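PDB 4YCS: uncharacterized protein from Peptoclostridium difficile 630, which is a putative lipoprotein fragment of unproven function, related to PnrA-like substrate-binding proteins of ABC transporters and so probably part of a solute receptor. Local coordinates for residues I13-E17 and K45-D49; A31-A35 and L119-I123. One frame throughout, in Å; residues are numbered along the deposited sequence.

Interaction 1. Residues I13-E17 and K45-D49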
loop_
_atom_site.group_PDB
_atom_site.type_symbol
_atom_site.label_atom_id
_atom_site.label_comp_id
_atom_site.label_asym_id
_atom_site.label_seq_id
_atom_site.Cartn_x
_atom_site.Cartn_y
_atom_site.Cartn_z
ATOM N N ILE A 13 -1.980 -4.475 0.800
ATOM C CA ILE A 13 -2.165 -5.253 2.047
ATOM C C ILE A 13 -3.091 -4.417 2.985
ATOM O O ILE A 13 -2.858 -3.240 3.220
ATOM C CB ILE A 13 -0.828 -5.693 2.696
ATOM C CG1 ILE A 13 -1.076 -6.471 3.987
ATOM C CG2 ILE A 13 0.076 -4.521 2.999
ATOM C CD1 ILE A 13 0.125 -7.251 4.462
ATOM N N LEU A 14 -4.156 -5.042 3.458
ATOM C CA LEU A 14 -5.166 -4.383 4.305
ATOM C C LEU A 14 -5.364 -5.032 5.681
ATOM O O LEU A 14 -5.270 -6.232 5.840
ATOM C CB LEU A 14 -6.506 -4.376 3.591
ATOM C CG LEU A 14 -6.428 -3.789 2.186
ATOM C CD1 LEU A 14 -6.476 -4.915 1.174
ATOM C CD2 LEU A 14 -7.535 -2.789 1.933
ATOM N N ASP A 15 -5.605 -4.177 6.667
ATOM C CA ASP A 15 -5.892 -4.574 8.047
ATOM C C ASP A 15 -7.407 -4.719 8.128
ATOM O O ASP A 15 -8.134 -3.740 7.967
ATOM C CB ASP A 15 -5.400 -3.458 8.954
ATOM C CG ASP A 15 -5.683 -3.703 10.449
ATOM O OD1 ASP A 15 -6.188 -4.796 10.814
ATOM O OD2 ASP A 15 -5.341 -2.779 11.242
ATOM N N ILE A 16 -7.884 -5.947 8.325
ATOM C CA ILE A 16 -9.335 -6.219 8.378
ATOM C C ILE A 16 -9.871 -6.632 9.766
ATOM O O ILE A 16 -10.948 -7.202 9.851
ATOM C CB ILE A 16 -9.776 -7.262 7.332
ATOM C CG1 ILE A 16 -9.097 -8.632 7.544
ATOM C CG2 ILE A 16 -9.556 -6.675 5.950
ATOM C CD1 ILE A 16 -9.732 -9.759 6.742
ATOM N N GLU A 17 -9.129 -6.345 10.836
ATOM C CA GLU A 17 -9.635 -6.580 12.198
ATOM C C GLU A 17 -10.706 -5.547 12.556
ATOM O O GLU A 17 -10.482 -4.336 12.468
ATOM C CB GLU A 17 -8.515 -6.532 13.233
ATOM C CG GLU A 17 -8.986 -6.893 14.642
ATOM C CD GLU A 17 -7.851 -7.219 15.592
ATOM O OE1 GLU A 17 -6.853 -6.485 15.601
ATOM O OE2 GLU A 17 -7.961 -8.207 16.342
ATOM N N LYS A 45 -4.189 -8.408 -3.773
ATOM C CA LYS A 45 -4.443 -7.956 -2.415
ATOM C C LYS A 45 -4.203 -9.028 -1.386
ATOM O O LYS A 45 -4.372 -10.207 -1.661
ATOM C CB LYS A 45 -5.855 -7.417 -2.281
ATOM C CG LYS A 45 -6.927 -8.482 -2.080
ATOM C CD LYS A 45 -8.170 -7.840 -1.468
ATOM C CE LYS A 45 -9.415 -8.654 -1.746
ATOM N NZ LYS A 45 -10.606 -7.842 -1.411
ATOM N N VAL A 46 -3.770 -8.601 -0.211
ATOM C CA VAL A 46 -3.595 -9.448 0.953
ATOM C C VAL A 46 -4.398 -8.815 2.091
ATOM O O VAL A 46 -4.348 -7.604 2.258
ATOM C CB VAL A 46 -2.094 -9.565 1.325
ATOM C CG1 VAL A 46 -1.863 -10.396 2.594
ATOM C CG2 VAL A 46 -1.363 -10.191 0.160
ATOM N N GLU A 47 -5.182 -9.626 2.798
ATOM C CA GLU A 47 -5.987 -9.167 3.948
ATOM C C GLU A 47 -5.612 -9.934 5.219
ATOM O O GLU A 47 -5.424 -11.143 5.192
ATOM C CB GLU A 47 -7.451 -9.375 3.659
ATOM C CG GLU A 47 -7.990 -8.431 2.612
ATOM C CD GLU A 47 -9.363 -8.843 2.141
ATOM O OE1 GLU A 47 -9.449 -9.822 1.375
ATOM O OE2 GLU A 47 -10.349 -8.194 2.527
ATOM N N SER A 48 -5.490 -9.237 6.335
ATOM C CA SER A 48 -5.141 -9.904 7.605
ATOM C C SER A 48 -5.719 -9.176 8.824
ATOM O O SER A 48 -5.635 -7.957 8.910
ATOM C CB SER A 48 -3.614 -10.007 7.728
ATOM O OG SER A 48 -3.229 -10.522 8.997
ATOM N N ASP A 49 -6.293 -9.934 9.764
ATOM C CA ASP A 49 -6.693 -9.378 11.065
ATOM C C ASP A 49 -5.611 -9.558 12.149
ATOM O O ASP A 49 -5.733 -8.984 13.234
ATOM C CB ASP A 49 -8.064 -9.938 11.532
ATOM C CG ASP A 49 -8.136 -11.468 11.509
ATOM O OD1 ASP A 49 -7.081 -12.133 11.529
ATOM O OD2 ASP A 49 -9.263 -12.004 11.469
#
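Leu14 is held by the neighbouring strand through both its N and its O: the N donates to Val46 O at 2.8 Å, and the O accepts from Ser48 N at 3.1 Å. Ile13, Leu14 and Asp15 thus stand beside Val46, Glu47 and Ser48 in parallel register. Past the strand end Ile16 N still reaches Ser48 O, but from 52° above the carbonyl plane, a sign that the chain is already turning away.

Side chains alternate between the two faces. Ile13 and Val46 run alongside each other off the same face, with Ile13 CD1 4.2 Å from Val46 CG1; beta-branched residues suit such extended backbone. Ser48 shares that face with Ile13 and Asp15, and its OG accepts from the N of Asp50 just after the strand, so a small hydroxyl suits the point where the chain turns. On the other face Leu14 CD1 rests against the methylene CG of Glu47 at 4.1 Å, so the aliphatic stem of the glutamate serves as a greasy surface while its carboxylate runs on to a long salt bridge with Lys45. Ile16 lies crosswise to that stem. Its CG1 is tucked between the backbone N and carbonyl carbon (chi1 61°), which sets CG1 against the Ser48 carbonyl and CG2 3.8 Å from Glu47 OE2.

Beyond the strands Glu17 CB packs on Asp49 CB at 3.8 Å. Glu17 holds its CG opposite the backbone N (chi1 -175°), and the extended chain carries OE1 to Arg75, which also bridges Asp15 OD2; Asp15 OD1 takes a weak bond from Glu17 N.

Backbone bonds therefore fix the register of the two strands of this beta-alpha-beta unit, while one arginine gathers acidic groups at the sheet's carboxyl end, where its charge would be expected to offset their mutual repulsion.

Interaction 2. Residues A31-A35 and L119-I123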
loop_
_atom_site.group_PDB
_atom_site.type_symbol
_atom_site.label_atom_id
_atom_site.label_comp_id
_atom_site.label_asym_id
_atom_site.label_seq_id
_atom_site.Cartn_x
_atom_site.Cartn_y
_atom_site.Cartn_z
ATOM N N ALA A 31 -9.747 2.858 -5.509
ATOM C CA ALA A 31 -8.651 3.632 -6.091
ATOM C C ALA A 31 -7.716 2.755 -6.956
ATOM O O ALA A 31 -7.275 3.170 -8.039
ATOM C CB ALA A 31 -7.878 4.293 -4.990
ATOM N N LEU A 32 -7.449 1.547 -6.454
ATOM C CA LEU A 32 -6.546 0.599 -7.109
ATOM C C LEU A 32 -7.201 0.080 -8.379
ATOM O O LEU A 32 -6.612 0.142 -9.467
ATOM C CB LEU A 32 -6.190 -0.546 -6.170
ATOM C CG LEU A 32 -5.177 -1.596 -6.682
ATOM C CD1 LEU A 32 -3.865 -0.938 -7.047
ATOM C CD2 LEU A 32 -4.923 -2.686 -5.646
ATOM N N ASN A 33 -8.440 -0.338 -8.254
ATOM C CA ASN A 33 -9.231 -0.700 -9.416
ATOM C C ASN A 33 -9.348 0.389 -10.494
ATOM O O ASN A 33 -9.274 0.091 -11.685
ATOM C CB ASN A 33 -10.593 -1.194 -8.997
ATOM C CG ASN A 33 -11.109 -2.262 -9.932
ATOM O OD1 ASN A 33 -11.913 -1.979 -10.812
ATOM N ND2 ASN A 33 -10.599 -3.496 -9.781
ATOM N N ASN A 34 -9.490 1.644 -10.076
ATOM C CA ASN A 34 -9.557 2.781 -10.999
ATOM C C ASN A 34 -8.223 3.024 -11.711
ATOM O O ASN A 34 -8.174 3.321 -12.906
ATOM C CB ASN A 34 -9.953 4.074 -10.246
ATOM C CG ASN A 34 -11.448 4.145 -9.889
ATOM O OD1 ASN A 34 -12.293 3.610 -10.575
ATOM N ND2 ASN A 34 -11.763 4.854 -8.804
ATOM N N ALA A 35 -7.138 2.916 -10.968
ATOM C CA ALA A 35 -5.817 3.033 -11.558
ATOM C C ALA A 35 -5.611 1.965 -12.634
ATOM O O ALA A 35 -5.104 2.267 -13.701
ATOM C CB ALA A 35 -4.752 2.934 -10.489
ATOM N N LEU A 119 -5.077 9.011 -4.824
ATOM C CA LEU A 119 -4.364 7.752 -4.756
ATOM C C LEU A 119 -4.206 7.131 -6.132
ATOM O O LEU A 119 -3.129 6.665 -6.481
ATOM C CB LEU A 119 -5.026 6.776 -3.793
ATOM C CG LEU A 119 -4.260 5.455 -3.600
ATOM C CD1 LEU A 119 -2.794 5.679 -3.254
ATOM C CD2 LEU A 119 -4.917 4.600 -2.503
ATOM N N ALA A 120 -5.266 7.136 -6.926
ATOM C CA ALA A 120 -5.192 6.522 -8.289
ATOM C C ALA A 120 -4.178 7.243 -9.148
ATOM O O ALA A 120 -3.480 6.646 -9.974
ATOM C CB ALA A 120 -6.554 6.584 -8.951
ATOM N N GLY A 121 -4.128 8.558 -8.938
ATOM C CA GLY A 121 -3.227 9.415 -9.652
ATOM C C GLY A 121 -1.802 9.107 -9.259
ATOM O O GLY A 121 -0.909 9.012 -10.101
ATOM N N LEU A 122 -1.610 8.948 -7.958
ATOM C CA LEU A 122 -0.261 8.664 -7.440
ATOM C C LEU A 122 0.260 7.357 -8.013
ATOM O O LEU A 122 1.410 7.258 -8.379
ATOM C CB LEU A 122 -0.290 8.594 -5.933
ATOM C CG LEU A 122 1.083 8.359 -5.365
ATOM C CD1 LEU A 122 1.731 9.663 -4.951
ATOM C CD2 LEU A 122 0.985 7.392 -4.222
ATOM N N ILE A 123 -0.612 6.357 -8.107
ATOM C CA ILE A 123 -0.228 5.049 -8.583
ATOM C C ILE A 123 0.182 5.230 -10.054
ATOM O O ILE A 123 1.216 4.721 -10.501
ATOM C CB ILE A 123 -1.392 4.035 -8.387
ATOM C CG1 ILE A 123 -1.681 3.823 -6.865
ATOM C CG2 ILE A 123 -1.053 2.719 -9.037
ATOM C CD1 ILE A 123 -2.984 3.141 -6.470
#
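With CG turned opposite its backbone N (chi1 -176°), Leu119 lays CD2 3.9 Å from Ala31 CB, and its own CB and CG close on the same methyl. Ile123 adopts a different first torsion (chi1 -65°), which places CG2 rather than CG1 opposite the backbone N; that branch meets Ala35 CB at 4.0 Å, while CD1 extends to Leu32 CD1 at 4.2 Å. The methyls of Ala31 and Ala35, one helical turn apart, each therefore receive a larger aliphatic side chain from the other helix.

Ala120 lies beside these two pairs, about midway along, with its CB over the turn from Ala31 to Ala35. That CB sits 3.6 Å from Ala31 O, a carbonyl already engaged by Ala35 N within its own helix, and 4.4 Å from Ala35 CB. Such small residues let the segment axes approach to 8.4 Å as they cross at -47°. On the sheet side, Leu32 reaches Val10 and Met12 of strand 8-15, and Leu119 touches Ile109 of strand 106-109, seating both helices on the same side of the sheet.

No hydrogen bond joins the two segments, so their cohesion rests on close-fitting aliphatic surfaces and the burial of most of these aliphatic groups away from water.

Overall arrangement
The segments of the two contacts alternate along the chain, in the order 13-17, 31-35, 45-49, 119-123, and helix 22-38 ties them together: it connects the strands of interaction 1 and supplies one partner of interaction 2. Their centres lie 18 Å apart, with nearest atoms about 6 Å apart and no direct touch. Interaction 1 joins neighbouring early strands, 8-15 and 41-48, at one edge of the five-stranded parallel sheet, while interaction 2 ties the early part of the chain to its end by packing the crossover helix against helix 118-127. The result is one alpha/beta layered unit, consistent with a Rossmann-like lobe of a periplasmic-binding-protein fold.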